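Local coordinates for protein carbohydrate deacetylase Agd3 (Neosartorya fumigata, PDB 6NWZ) that binds zinc and probably removes acetyl groups from the exopolysaccharide galactosaminogalactan, an activity required for biofilm formation by this fungus, at residues 43-48 against 467-472; 488-493 against 599-604; 499-504 against 549-554; 555-560 against 564-569; 615-618 against 623-626. One frame throughout, in Å; residues are numbered along the deposited sequence.

Contact 1. Residues 43-48 against 467-472; sequences GLNAYG and QQNAMW
A46 and M471 mark the nearest approach of the two backbones, their CA atoms 6.9 Å apart, where the last turn of helix 34-47 faces a type I beta turn from N469 to W472. Side chains span the gap. N45 and N469 come from opposite directions and pair their amides: N45 ND2 donates to N469 OD1 at 2.8 Å, and N469 ND2 returns a bond to N45 OD1 at 3.1 Å. The two amide planes are turned 49° apart, which puts N45 ND2 above the plane of the N469 side-chain carbonyl. From the other face of that plane the backbone N of M471 reaches the same N469 OD1 at 2.8 Å, closing an Asx turn, and the two grips together fix the rotation of the N469 amide. Bends at chi2 and chi3 fold the M471 chain onto the helix, its CE resting 3.6 Å from A46 CB. G48, at the C-prime position of a Schellman motif, ends the helix just beyond. The contact joins the carbohydrate-binding family region to the deacetylase region; L44 faces strand 22-31, while R604 of helix 594-607 touches N469 and M471 and bonds to the carbonyl of N45.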
# COMPACT_ATOMS: atom_id res chain seq x y z
N GLY A 43 -2.29 9.72 6.90
CA GLY A 43 -1.08 9.11 7.43
C GLY A 43 -1.31 8.43 8.76
O GLY A 43 -0.82 7.32 8.99
N LEU A 44 -2.05 9.08 9.66
CA LEU A 44 -2.38 8.45 10.93
C LEU A 44 -3.22 7.20 10.72
O LEU A 44 -3.02 6.19 11.39
CB LEU A 44 -3.10 9.45 11.84
CG LEU A 44 -2.33 10.73 12.17
CD1 LEU A 44 -3.25 11.72 12.86
CD2 LEU A 44 -1.13 10.43 13.05
N ASN A 45 -4.17 7.26 9.78
CA ASN A 45 -5.00 6.10 9.48
C ASN A 45 -4.16 4.95 8.93
O ASN A 45 -4.41 3.78 9.24
CB ASN A 45 -6.10 6.48 8.48
CG ASN A 45 -7.07 5.33 8.20
OD1 ASN A 45 -7.38 4.54 9.09
ND2 ASN A 45 -7.55 5.25 6.97
N ALA A 46 -3.16 5.27 8.10
CA ALA A 46 -2.31 4.23 7.53
C ALA A 46 -1.52 3.52 8.62
O ALA A 46 -1.40 2.29 8.61
CB ALA A 46 -1.37 4.84 6.49
N TYR A 47 -0.99 4.28 9.58
CA TYR A 47 -0.30 3.67 10.71
C TYR A 47 -1.26 2.95 11.64
O TYR A 47 -0.86 2.01 12.34
CB TYR A 47 0.47 4.73 11.51
CG TYR A 47 1.81 5.12 10.93
CD1 TYR A 47 1.90 5.91 9.80
CD2 TYR A 47 2.99 4.71 11.54
CE1 TYR A 47 3.12 6.28 9.28
CE2 TYR A 47 4.22 5.07 11.03
CZ TYR A 47 4.28 5.86 9.90
OH TYR A 47 5.50 6.23 9.38
N GLY A 48 -2.52 3.37 11.67
CA GLY A 48 -3.47 2.87 12.65
C GLY A 48 -3.50 3.67 13.93
O GLY A 48 -4.01 3.17 14.94
N GLN A 467 -15.59 1.87 0.76
CA GLN A 467 -15.94 3.29 0.73
C GLN A 467 -15.90 3.94 2.11
O GLN A 467 -16.29 5.10 2.24
CB GLN A 467 -17.33 3.47 0.11
CG GLN A 467 -17.40 3.08 -1.35
CD GLN A 467 -16.36 3.79 -2.19
OE1 GLN A 467 -15.66 3.17 -2.98
NE2 GLN A 467 -16.24 5.10 -2.01
N GLN A 468 -15.44 3.22 3.14
CA GLN A 468 -15.34 3.78 4.48
C GLN A 468 -13.91 3.96 4.96
O GLN A 468 -13.68 4.80 5.84
CB GLN A 468 -16.10 2.90 5.49
CG GLN A 468 -16.90 1.75 4.89
CD GLN A 468 -18.09 2.21 4.06
OE1 GLN A 468 -18.58 3.32 4.24
NE2 GLN A 468 -18.54 1.36 3.14
N ASN A 469 -12.96 3.21 4.42
CA ASN A 469 -11.57 3.30 4.83
C ASN A 469 -10.72 2.57 3.80
O ASN A 469 -10.98 1.40 3.51
CB ASN A 469 -11.36 2.68 6.22
CG ASN A 469 -9.97 2.95 6.78
OD1 ASN A 469 -8.98 3.00 6.05
ND2 ASN A 469 -9.89 3.11 8.09
N ALA A 470 -9.73 3.27 3.26
CA ALA A 470 -8.91 2.68 2.20
C ALA A 470 -8.14 1.46 2.70
O ALA A 470 -7.81 0.57 1.91
CB ALA A 470 -7.94 3.72 1.66
N MET A 471 -7.86 1.40 4.00
CA MET A 471 -7.12 0.29 4.58
C MET A 471 -7.95 -0.97 4.73
O MET A 471 -7.42 -1.99 5.20
CB MET A 471 -6.55 0.70 5.94
CG MET A 471 -5.71 1.97 5.91
SD MET A 471 -4.11 1.78 5.08
CE MET A 471 -3.92 3.40 4.35
N TRP A 472 -9.23 -0.95 4.33
CA TRP A 472 -10.14 -2.07 4.50
C TRP A 472 -10.46 -2.72 3.16
O TRP A 472 -10.46 -2.06 2.12
CB TRP A 472 -11.46 -1.64 5.16
CG TRP A 472 -11.31 -1.07 6.53
CD1 TRP A 472 -10.19 -1.08 7.31
CD2 TRP A 472 -12.32 -0.39 7.29
NE1 TRP A 472 -10.44 -0.45 8.51
CE2 TRP A 472 -11.74 -0.02 8.52
CE3 TRP A 472 -13.65 -0.07 7.05
CZ2 TRP A 472 -12.45 0.66 9.50
CZ3 TRP A 472 -14.36 0.61 8.02
CH2 TRP A 472 -13.76 0.96 9.23

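Contact 2. Residues 488-493 against 599-604; sequences VNPRWA and ENFLAR
N489, whose side chain borders F601, has its amide gripped from outside the pair: ND2 donates to the carbonyl of C455 on the adjoining strand 454-456 and, weakly, to S598 OG, while OD1 takes a weak bond from Q487 NE2. This is strand-to-helix packing in the deacetylase domain, where helix 594-607 packs through F601 on the N489-P490 part of strand 487-492, in a mostly parallel sheet, consistent with the beta/alpha architecture of polysaccharide deacetylases. No hydrogen bond crosses between the two segments; F601 does the joining. With N489 CG anti to its own carbonyl carbon (chi1 -54°), the amide slides past the phenylalanine in the opposite direction, and N489 OD1 comes within 3.5 Å of F601 CB. The amide and the ring are tilted 40° to one another, and the oxygen approaches the ring obliquely. Farther along, the ring meets P490, at the break in the strand. P490 CD lies over one face of the F601 ring, 4.1 Å from its centroid and 21° off the normal, a CH-pi contact displaced toward the rim. All three touching residues are buried, and the backbones stay 7.3 Å apart at the CA atoms of N489 and F601. Beyond the proline the strand runs on toward metal ligands: R491 forms a salt bridge with D255 and W492 stacks on H534, both residues that bind zinc. At the tip of the ring, P490 CG lies 3.6 Å from F601 CZ.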
# COMPACT_ATOMS: atom_id res chain seq x y z
N VAL A 488 -13.20 -8.86 -1.01
CA VAL A 488 -12.51 -8.36 -2.19
C VAL A 488 -11.36 -7.48 -1.72
O VAL A 488 -11.58 -6.36 -1.23
CB VAL A 488 -13.45 -7.59 -3.12
CG1 VAL A 488 -12.69 -7.06 -4.33
CG2 VAL A 488 -14.60 -8.48 -3.56
N ASN A 489 -10.13 -7.97 -1.87
CA ASN A 489 -8.97 -7.19 -1.48
C ASN A 489 -8.52 -6.31 -2.65
O ASN A 489 -8.56 -6.74 -3.80
CB ASN A 489 -7.82 -8.10 -1.06
CG ASN A 489 -8.22 -9.08 0.03
OD1 ASN A 489 -8.33 -8.72 1.20
ND2 ASN A 489 -8.43 -10.33 -0.36
N PRO A 490 -8.09 -5.08 -2.37
CA PRO A 490 -7.71 -4.16 -3.44
C PRO A 490 -6.43 -4.60 -4.15
O PRO A 490 -5.60 -5.34 -3.61
CB PRO A 490 -7.51 -2.83 -2.72
CG PRO A 490 -7.21 -3.21 -1.30
CD PRO A 490 -8.01 -4.45 -1.04
N ARG A 491 -6.29 -4.13 -5.39
CA ARG A 491 -5.11 -4.39 -6.21
C ARG A 491 -4.93 -3.24 -7.20
O ARG A 491 -5.89 -2.78 -7.82
CB ARG A 491 -5.21 -5.71 -6.97
CG ARG A 491 -3.91 -6.13 -7.68
CD ARG A 491 -3.93 -7.59 -8.15
NE ARG A 491 -4.74 -7.78 -9.35
CZ ARG A 491 -4.73 -8.88 -10.10
NH1 ARG A 491 -5.50 -8.95 -11.18
NH2 ARG A 491 -3.94 -9.90 -9.78
N TRP A 492 -3.68 -2.81 -7.35
CA TRP A 492 -3.32 -1.74 -8.26
C TRP A 492 -3.07 -2.27 -9.67
O TRP A 492 -2.56 -3.37 -9.86
CB TRP A 492 -2.08 -1.00 -7.76
CG TRP A 492 -2.26 -0.32 -6.43
CD1 TRP A 492 -1.61 -0.61 -5.27
CD2 TRP A 492 -3.14 0.77 -6.14
NE1 TRP A 492 -2.03 0.24 -4.27
CE2 TRP A 492 -2.97 1.09 -4.78
CE3 TRP A 492 -4.06 1.50 -6.90
CZ2 TRP A 492 -3.69 2.11 -4.16
CZ3 TRP A 492 -4.77 2.52 -6.28
CH2 TRP A 492 -4.58 2.81 -4.92
N ALA A 493 -3.42 -1.45 -10.65
CA ALA A 493 -3.08 -1.69 -12.04
C ALA A 493 -1.92 -0.79 -12.44
O ALA A 493 -1.73 0.29 -11.88
CB ALA A 493 -4.28 -1.44 -12.96
N GLU A 599 -5.70 -12.10 4.95
CA GLU A 599 -5.83 -12.22 6.40
C GLU A 599 -5.54 -10.89 7.09
O GLU A 599 -6.31 -10.46 7.96
CB GLU A 599 -4.91 -13.33 6.91
CG GLU A 599 -4.77 -13.41 8.43
CD GLU A 599 -6.05 -13.87 9.11
OE1 GLU A 599 -6.96 -14.36 8.41
OE2 GLU A 599 -6.14 -13.73 10.35
N ASN A 600 -4.43 -10.24 6.73
CA ASN A 600 -4.08 -8.98 7.37
C ASN A 600 -5.10 -7.88 7.05
O ASN A 600 -5.37 -7.02 7.89
CB ASN A 600 -2.68 -8.54 6.95
CG ASN A 600 -1.61 -9.54 7.34
OD1 ASN A 600 -1.89 -10.51 8.05
ND2 ASN A 600 -0.38 -9.30 6.90
N PHE A 601 -5.65 -7.89 5.83
CA PHE A 601 -6.71 -6.94 5.50
C PHE A 601 -7.94 -7.17 6.38
O PHE A 601 -8.60 -6.21 6.79
CB PHE A 601 -7.09 -7.05 4.03
CG PHE A 601 -6.41 -6.04 3.15
CD1 PHE A 601 -6.76 -4.70 3.22
CD2 PHE A 601 -5.44 -6.43 2.24
CE1 PHE A 601 -6.14 -3.76 2.41
CE2 PHE A 601 -4.83 -5.50 1.42
CZ PHE A 601 -5.17 -4.16 1.50
N LEU A 602 -8.25 -8.43 6.68
CA LEU A 602 -9.37 -8.72 7.56
C LEU A 602 -9.06 -8.32 9.00
O LEU A 602 -9.90 -7.71 9.68
CB LEU A 602 -9.74 -10.20 7.49
CG LEU A 602 -11.03 -10.59 8.19
CD1 LEU A 602 -12.24 -9.97 7.50
CD2 LEU A 602 -11.15 -12.10 8.23
N ALA A 603 -7.86 -8.66 9.48
CA ALA A 603 -7.49 -8.31 10.85
C ALA A 603 -7.42 -6.80 11.04
O ALA A 603 -7.84 -6.28 12.08
CB ALA A 603 -6.15 -8.96 11.21
N ARG A 604 -6.89 -6.08 10.05
CA ARG A 604 -6.89 -4.62 10.12
C ARG A 604 -8.31 -4.09 10.24
O ARG A 604 -8.60 -3.22 11.06
CB ARG A 604 -6.20 -4.03 8.89
CG ARG A 604 -6.44 -2.54 8.71
CD ARG A 604 -5.79 -1.75 9.84
NE ARG A 604 -6.37 -0.42 9.98
CZ ARG A 604 -5.77 0.71 9.63
NH1 ARG A 604 -4.55 0.68 9.11
NH2 ARG A 604 -6.37 1.88 9.81

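Contact 3. Residues 499-504 against 549-554; sequences NCDTPA and NLRNAD
D501 and R551 form a salt bridge, OD2 of D501 lying 2.6 Å from R551 NH1 at the edge of the guanidinium, near its plane, though the N-H points poorly at the oxygen and the hydrogen bond is weak. A salt-bridge network results, because R551 also holds D554: its NH2 donates to D554 OD2 at 2.7 Å, and D554 OD2 uses its syn lone pair and lies close to the guanidinium plane, with weaker bonds from NE to the same carboxylate. The arginine is thus shared between two carboxylates, which would be expected to favour its positive charge. The side chains of D501 and R551 run side by side in the same direction, with the carboxylate turned 65° from the guanidinium. R551 is extended from CG to NE, which carries the charged end past D501 CB. A water ties the backbones behind the charges, donating to D501 O at 2.7 Å and to R551 O at 2.5 Å. At the other end of the contact N549 ND2 gives C500 O a weak bond of 2.7 Å; its stronger partner is the carbonyl of Y497. The other end of that amide, N549 OD1, accepts from the backbone N of H546, a zinc ligand, so this loop-to-loop junction adjoins a metal site. C500 is tied by a disulfide to C505 in helix 503-513, which T502 caps at its N-terminus, and F271 of strand 270-271 packs on both D501 and R551. The methylenes complete the packing, R551 CD lying 4.0 Å from D501 CB.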
# COMPACT_ATOMS: atom_id res chain seq x y z
N ASN A 499 -1.47 -7.37 -22.20
CA ASN A 499 -1.27 -7.96 -23.51
C ASN A 499 0.01 -7.43 -24.16
O ASN A 499 0.08 -7.26 -25.38
CB ASN A 499 -2.48 -7.70 -24.41
CG ASN A 499 -2.82 -6.23 -24.53
OD1 ASN A 499 -2.42 -5.41 -23.70
ND2 ASN A 499 -3.56 -5.88 -25.58
N CYS A 500 1.04 -7.19 -23.35
CA CYS A 500 2.29 -6.65 -23.84
C CYS A 500 3.47 -7.46 -23.33
O CYS A 500 3.46 -7.92 -22.18
CB CYS A 500 2.46 -5.19 -23.43
SG CYS A 500 1.66 -4.07 -24.58
N ASP A 501 4.48 -7.62 -24.18
CA ASP A 501 5.67 -8.40 -23.86
C ASP A 501 6.97 -7.66 -24.13
O ASP A 501 8.04 -8.23 -23.89
CB ASP A 501 5.66 -9.72 -24.65
CG ASP A 501 5.64 -9.51 -26.15
OD1 ASP A 501 5.24 -8.41 -26.59
OD2 ASP A 501 6.03 -10.43 -26.89
N THR A 502 6.93 -6.43 -24.62
CA THR A 502 8.11 -5.64 -24.92
C THR A 502 7.89 -4.22 -24.45
O THR A 502 6.75 -3.79 -24.27
CB THR A 502 8.43 -5.63 -26.42
OG1 THR A 502 7.35 -5.00 -27.13
CG2 THR A 502 8.62 -7.05 -26.95
N PRO A 503 8.97 -3.45 -24.23
CA PRO A 503 8.79 -2.02 -23.94
C PRO A 503 8.03 -1.28 -25.03
O PRO A 503 7.18 -0.44 -24.72
CB PRO A 503 10.24 -1.51 -23.80
CG PRO A 503 11.01 -2.71 -23.38
CD PRO A 503 10.38 -3.87 -24.10
N ALA A 504 8.32 -1.58 -26.30
CA ALA A 504 7.62 -0.94 -27.41
C ALA A 504 6.11 -1.15 -27.31
O ALA A 504 5.33 -0.24 -27.59
CB ALA A 504 8.14 -1.47 -28.74
N ASN A 549 4.25 -10.32 -19.57
CA ASN A 549 5.17 -9.30 -19.10
C ASN A 549 6.52 -9.86 -18.64
O ASN A 549 7.44 -9.07 -18.42
CB ASN A 549 4.55 -8.51 -17.94
CG ASN A 549 3.19 -7.93 -18.28
OD1 ASN A 549 2.35 -7.74 -17.40
ND2 ASN A 549 2.96 -7.65 -19.56
N LEU A 550 6.64 -11.17 -18.49
CA LEU A 550 7.88 -11.77 -18.01
C LEU A 550 8.85 -12.12 -19.13
O LEU A 550 9.90 -12.70 -18.85
CB LEU A 550 7.57 -13.04 -17.19
CG LEU A 550 6.58 -12.93 -16.02
CD1 LEU A 550 6.63 -14.19 -15.18
CD2 LEU A 550 6.84 -11.71 -15.17
N ARG A 551 8.53 -11.78 -20.37
CA ARG A 551 9.39 -12.12 -21.50
C ARG A 551 10.74 -11.44 -21.35
O ARG A 551 10.83 -10.21 -21.33
CB ARG A 551 8.74 -11.72 -22.82
CG ARG A 551 9.46 -12.29 -24.03
CD ARG A 551 9.19 -11.48 -25.28
NE ARG A 551 9.70 -12.15 -26.47
CZ ARG A 551 8.95 -12.57 -27.48
NH1 ARG A 551 7.64 -12.36 -27.46
NH2 ARG A 551 9.50 -13.17 -28.52
N ASN A 552 11.79 -12.25 -21.25
CA ASN A 552 13.15 -11.74 -21.07
C ASN A 552 14.22 -12.53 -21.80
O ASN A 552 15.23 -11.94 -22.21
CB ASN A 552 13.50 -11.69 -19.57
CG ASN A 552 13.68 -13.08 -18.97
OD1 ASN A 552 14.79 -13.60 -18.91
ND2 ASN A 552 12.59 -13.67 -18.50
N ALA A 553 14.05 -13.84 -21.99
CA ALA A 553 15.14 -14.67 -22.50
C ALA A 553 15.61 -14.23 -23.88
O ALA A 553 16.78 -14.42 -24.22
CB ALA A 553 14.71 -16.14 -22.53
N ASP A 554 14.72 -13.65 -24.68
CA ASP A 554 15.02 -13.35 -26.08
C ASP A 554 14.74 -11.90 -26.44
O ASP A 554 14.49 -11.60 -27.61
CB ASP A 554 14.24 -14.28 -27.00
CG ASP A 554 12.73 -14.16 -26.82
OD1 ASP A 554 12.23 -14.28 -25.68
OD2 ASP A 554 12.03 -13.93 -27.83
O HOH W 1 9.59 -8.05 -21.67

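Contact 4. Residues 555-560 against 564-569; sequences VTPITV and TAKYSI
Y567 leans over I558 and V560 just after the second strand of a two-stranded antiparallel hairpin, strands 558-560 and 563-565. Its CB lies 4.1 Å from I558 CG1 and about as far from I558 CD1. CG stands anti to the carbonyl carbon (chi1 -72°), which swings the ring back along the hairpin. There CD2 comes 3.7 Å from V560 CG2, and CE2 lies close to V560 CB, the valine approaching the ring obliquely. The carbonyl oxygen of I558 sits at the ring's edge, near its plane, while A565 CB from the tyrosine's own segment lies over one face. At the tip, Y567 OH reaches a water at 3.2 Å, and the same water donates to V560 O, linking the phenol to the end of the strand. Backbone bonds hold the rest: I558 and A565 are a hydrogen-bonded pair, A565 N reaching I558 O at 2.9 Å and I558 N reaching A565 O at 3.0 Å. On the opposite side of the hairpin from the I558 and A565 side chains, the non-hydrogen-bonded pair T559 and T564 join their hydroxyls, OG1 to OG1, at 2.6 Å. K566, the centre of an inverse gamma turn, runs alongside P557, its CG 3.8 Å from P557 CG, and its NZ bonds to the carbonyl of A553. V560 and Y567 rest on helix 569-584. Between the segments the contact therefore relies on backbone hydrogen bonds, a hydroxyl pair and apolar packing, with no salt bridge, so its stability probably depends little on ionisation.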
# COMPACT_ATOMS: atom_id res chain seq x y z
N VAL A 555 14.77 -10.99 -25.47
CA VAL A 555 14.40 -9.61 -25.71
C VAL A 555 15.66 -8.80 -25.94
O VAL A 555 16.77 -9.19 -25.57
CB VAL A 555 13.56 -9.01 -24.56
CG1 VAL A 555 12.41 -9.94 -24.19
CG2 VAL A 555 14.43 -8.69 -23.35
N THR A 556 15.49 -7.66 -26.59
CA THR A 556 16.59 -6.73 -26.77
C THR A 556 16.98 -6.14 -25.42
O THR A 556 16.09 -5.70 -24.67
CB THR A 556 16.21 -5.62 -27.74
OG1 THR A 556 16.12 -6.14 -29.07
CG2 THR A 556 17.24 -4.50 -27.70
N PRO A 557 18.26 -6.13 -25.06
CA PRO A 557 18.65 -5.56 -23.77
C PRO A 557 18.25 -4.10 -23.66
O PRO A 557 18.30 -3.35 -24.63
CB PRO A 557 20.18 -5.73 -23.76
CG PRO A 557 20.42 -6.88 -24.67
CD PRO A 557 19.39 -6.76 -25.75
N ILE A 558 17.84 -3.71 -22.45
CA ILE A 558 17.54 -2.33 -22.13
C ILE A 558 18.34 -1.95 -20.89
O ILE A 558 18.97 -2.79 -20.25
CB ILE A 558 16.04 -2.09 -21.89
CG1 ILE A 558 15.55 -2.87 -20.67
CG2 ILE A 558 15.24 -2.48 -23.13
CD1 ILE A 558 14.10 -2.62 -20.33
N THR A 559 18.32 -0.66 -20.56
CA THR A 559 19.04 -0.13 -19.42
C THR A 559 18.07 0.46 -18.41
O THR A 559 17.22 1.28 -18.77
CB THR A 559 20.05 0.93 -19.85
OG1 THR A 559 20.97 0.37 -20.80
CG2 THR A 559 20.83 1.43 -18.64
N VAL A 560 18.19 0.02 -17.16
CA VAL A 560 17.36 0.50 -16.06
C VAL A 560 18.29 1.02 -14.98
O VAL A 560 19.08 0.26 -14.41
CB VAL A 560 16.44 -0.61 -15.51
CG1 VAL A 560 15.61 -0.08 -14.35
CG2 VAL A 560 15.54 -1.17 -16.60
N THR A 564 22.57 -2.24 -17.66
CA THR A 564 22.06 -2.79 -18.91
C THR A 564 21.93 -4.31 -18.78
O THR A 564 22.90 -4.98 -18.42
CB THR A 564 22.98 -2.44 -20.08
OG1 THR A 564 23.04 -1.02 -20.25
CG2 THR A 564 22.45 -3.06 -21.36
N ALA A 565 20.75 -4.82 -19.09
CA ALA A 565 20.47 -6.25 -18.96
C ALA A 565 19.25 -6.58 -19.81
O ALA A 565 18.55 -5.70 -20.32
CB ALA A 565 20.22 -6.63 -17.50
N LYS A 566 19.01 -7.89 -19.96
CA LYS A 566 17.83 -8.38 -20.67
C LYS A 566 16.61 -8.40 -19.74
O LYS A 566 16.00 -9.44 -19.48
CB LYS A 566 18.11 -9.75 -21.27
CG LYS A 566 19.08 -9.71 -22.43
CD LYS A 566 19.67 -11.08 -22.73
CE LYS A 566 18.58 -12.10 -23.01
NZ LYS A 566 19.15 -13.46 -23.15
N TYR A 567 16.26 -7.22 -19.25
CA TYR A 567 15.11 -7.06 -18.36
C TYR A 567 13.80 -7.25 -19.11
O TYR A 567 13.59 -6.71 -20.20
CB TYR A 567 15.12 -5.66 -17.74
CG TYR A 567 16.17 -5.41 -16.69
CD1 TYR A 567 16.18 -6.12 -15.50
CD2 TYR A 567 17.15 -4.44 -16.88
CE1 TYR A 567 17.13 -5.88 -14.52
CE2 TYR A 567 18.11 -4.19 -15.91
CZ TYR A 567 18.09 -4.92 -14.73
OH TYR A 567 19.04 -4.68 -13.76
N SER A 568 12.89 -8.02 -18.51
CA SER A 568 11.50 -7.99 -18.94
C SER A 568 10.85 -6.68 -18.51
O SER A 568 11.38 -5.95 -17.66
CB SER A 568 10.73 -9.17 -18.36
OG SER A 568 10.58 -9.04 -16.96
N ILE A 569 9.69 -6.38 -19.09
CA ILE A 569 8.99 -5.17 -18.69
C ILE A 569 8.52 -5.29 -17.24
O ILE A 569 8.42 -4.28 -16.53
CB ILE A 569 7.81 -4.87 -19.64
CG1 ILE A 569 6.87 -6.06 -19.74
CG2 ILE A 569 8.32 -4.47 -21.01
CD1 ILE A 569 5.70 -5.82 -20.67
O HOH W 2 18.59 -1.72 -12.58

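Contact 5. Residues 615-618 against 623-626; sequences SYAV and ITAV
I623 packs against the ring of Y616 at the apolar centre of an antiparallel beta hairpin, strands 613-618 and 622-629, its CD1 lying 3.6 Å from Y616 CD1. The two side chains come at a slant, the isoleucine meeting the CD1 and CE1 side of the ring. Y616 CG sits between the backbone N and the carbonyl carbon (chi1 60°), which turns the ring toward I623. Y616 CB packs on V626 CG1 at 3.8 Å. V618 joins the same face, its CG2 4.2 Å from I623 CG1. L684, the chain's last residue and a zinc ligand with E210, touches I623 and V618, placing the cluster near a metal site. Strand 22-31 borders 613-618 and strand 674-683 borders 622-629. The N-to-C directions of the two short strands are 147° apart, antiparallel. From Y616/V626 to V618/I623 one strand advances two residues and the other three; the extra residue is consistent with a beta bulge. T624 N donates to A617 O at 3.1 Å, almost straight at 172°, whereas A617 N donates to A625 O at 3.0 Å from well above the carbonyl plane. At the far end S615 O meets the CA of V626 in a C-H...O contact of 3.1 Å.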
# COMPACT_ATOMS: atom_id res chain seq x y z
N SER A 615 -2.25 4.77 26.11
CA SER A 615 -1.96 5.86 27.03
C SER A 615 -0.59 5.60 27.64
O SER A 615 -0.18 4.45 27.79
CB SER A 615 -3.02 5.99 28.12
OG SER A 615 -3.10 4.80 28.89
N TYR A 616 0.11 6.67 27.97
CA TYR A 616 1.44 6.55 28.56
C TYR A 616 1.53 7.37 29.84
O TYR A 616 0.99 8.47 29.92
CB TYR A 616 2.54 6.98 27.57
CG TYR A 616 2.45 8.40 27.07
CD1 TYR A 616 3.10 9.43 27.74
CD2 TYR A 616 1.74 8.71 25.91
CE1 TYR A 616 3.03 10.74 27.28
CE2 TYR A 616 1.67 10.01 25.45
CZ TYR A 616 2.32 11.02 26.13
OH TYR A 616 2.25 12.32 25.68
N ALA A 617 2.21 6.81 30.83
CA ALA A 617 2.41 7.47 32.11
C ALA A 617 3.74 8.21 32.11
O ALA A 617 4.74 7.70 31.59
CB ALA A 617 2.37 6.47 33.26
N VAL A 618 3.75 9.40 32.70
CA VAL A 618 4.93 10.25 32.77
C VAL A 618 5.33 10.41 34.23
O VAL A 618 4.48 10.71 35.08
CB VAL A 618 4.68 11.62 32.12
CG1 VAL A 618 5.96 12.44 32.09
CG2 VAL A 618 4.12 11.44 30.71
N ILE A 623 8.77 9.52 30.02
CA ILE A 623 7.77 8.49 29.75
C ILE A 623 8.32 7.15 30.22
O ILE A 623 9.40 6.73 29.80
CB ILE A 623 7.41 8.45 28.26
CG1 ILE A 623 6.73 9.75 27.84
CG2 ILE A 623 6.50 7.26 27.96
CD1 ILE A 623 6.39 9.81 26.38
N THR A 624 7.57 6.47 31.09
CA THR A 624 8.05 5.25 31.72
C THR A 624 7.25 4.00 31.39
O THR A 624 7.78 2.90 31.55
CB THR A 624 8.07 5.41 33.25
OG1 THR A 624 6.76 5.71 33.73
CG2 THR A 624 9.02 6.53 33.65
N ALA A 625 6.00 4.14 30.93
CA ALA A 625 5.17 2.97 30.68
C ALA A 625 4.03 3.36 29.74
O ALA A 625 3.74 4.54 29.54
CB ALA A 625 4.61 2.39 31.98
N VAL A 626 3.38 2.33 29.18
CA VAL A 626 2.21 2.49 28.33
C VAL A 626 1.18 1.44 28.71
O VAL A 626 1.49 0.40 29.28
CB VAL A 626 2.55 2.37 26.82
CG1 VAL A 626 3.42 3.53 26.38
CG2 VAL A 626 3.25 1.05 26.54

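Overall arrangement
Contact 1 comes first along the chain and spans the longest separation, tying the carbohydrate-binding region to the deacetylase region. Contact 2 follows, its centre 12 Å away, and the two touch through R604: helix 594-607, one half of contact 2, also borders contact 1. Contacts 3 and 4 are nested inside the loop that contact 2 closes; their centres are 10 Å apart, and they touch through the K566 side chain. Contact 5, in the C-terminal region, lies about 54 Å from contact 4 between centres, across the centre of the chain. Only contact 1 joins two family regions; contacts 2 to 4 lie within the deacetylase region and contact 5 is local to the C-terminal hairpin.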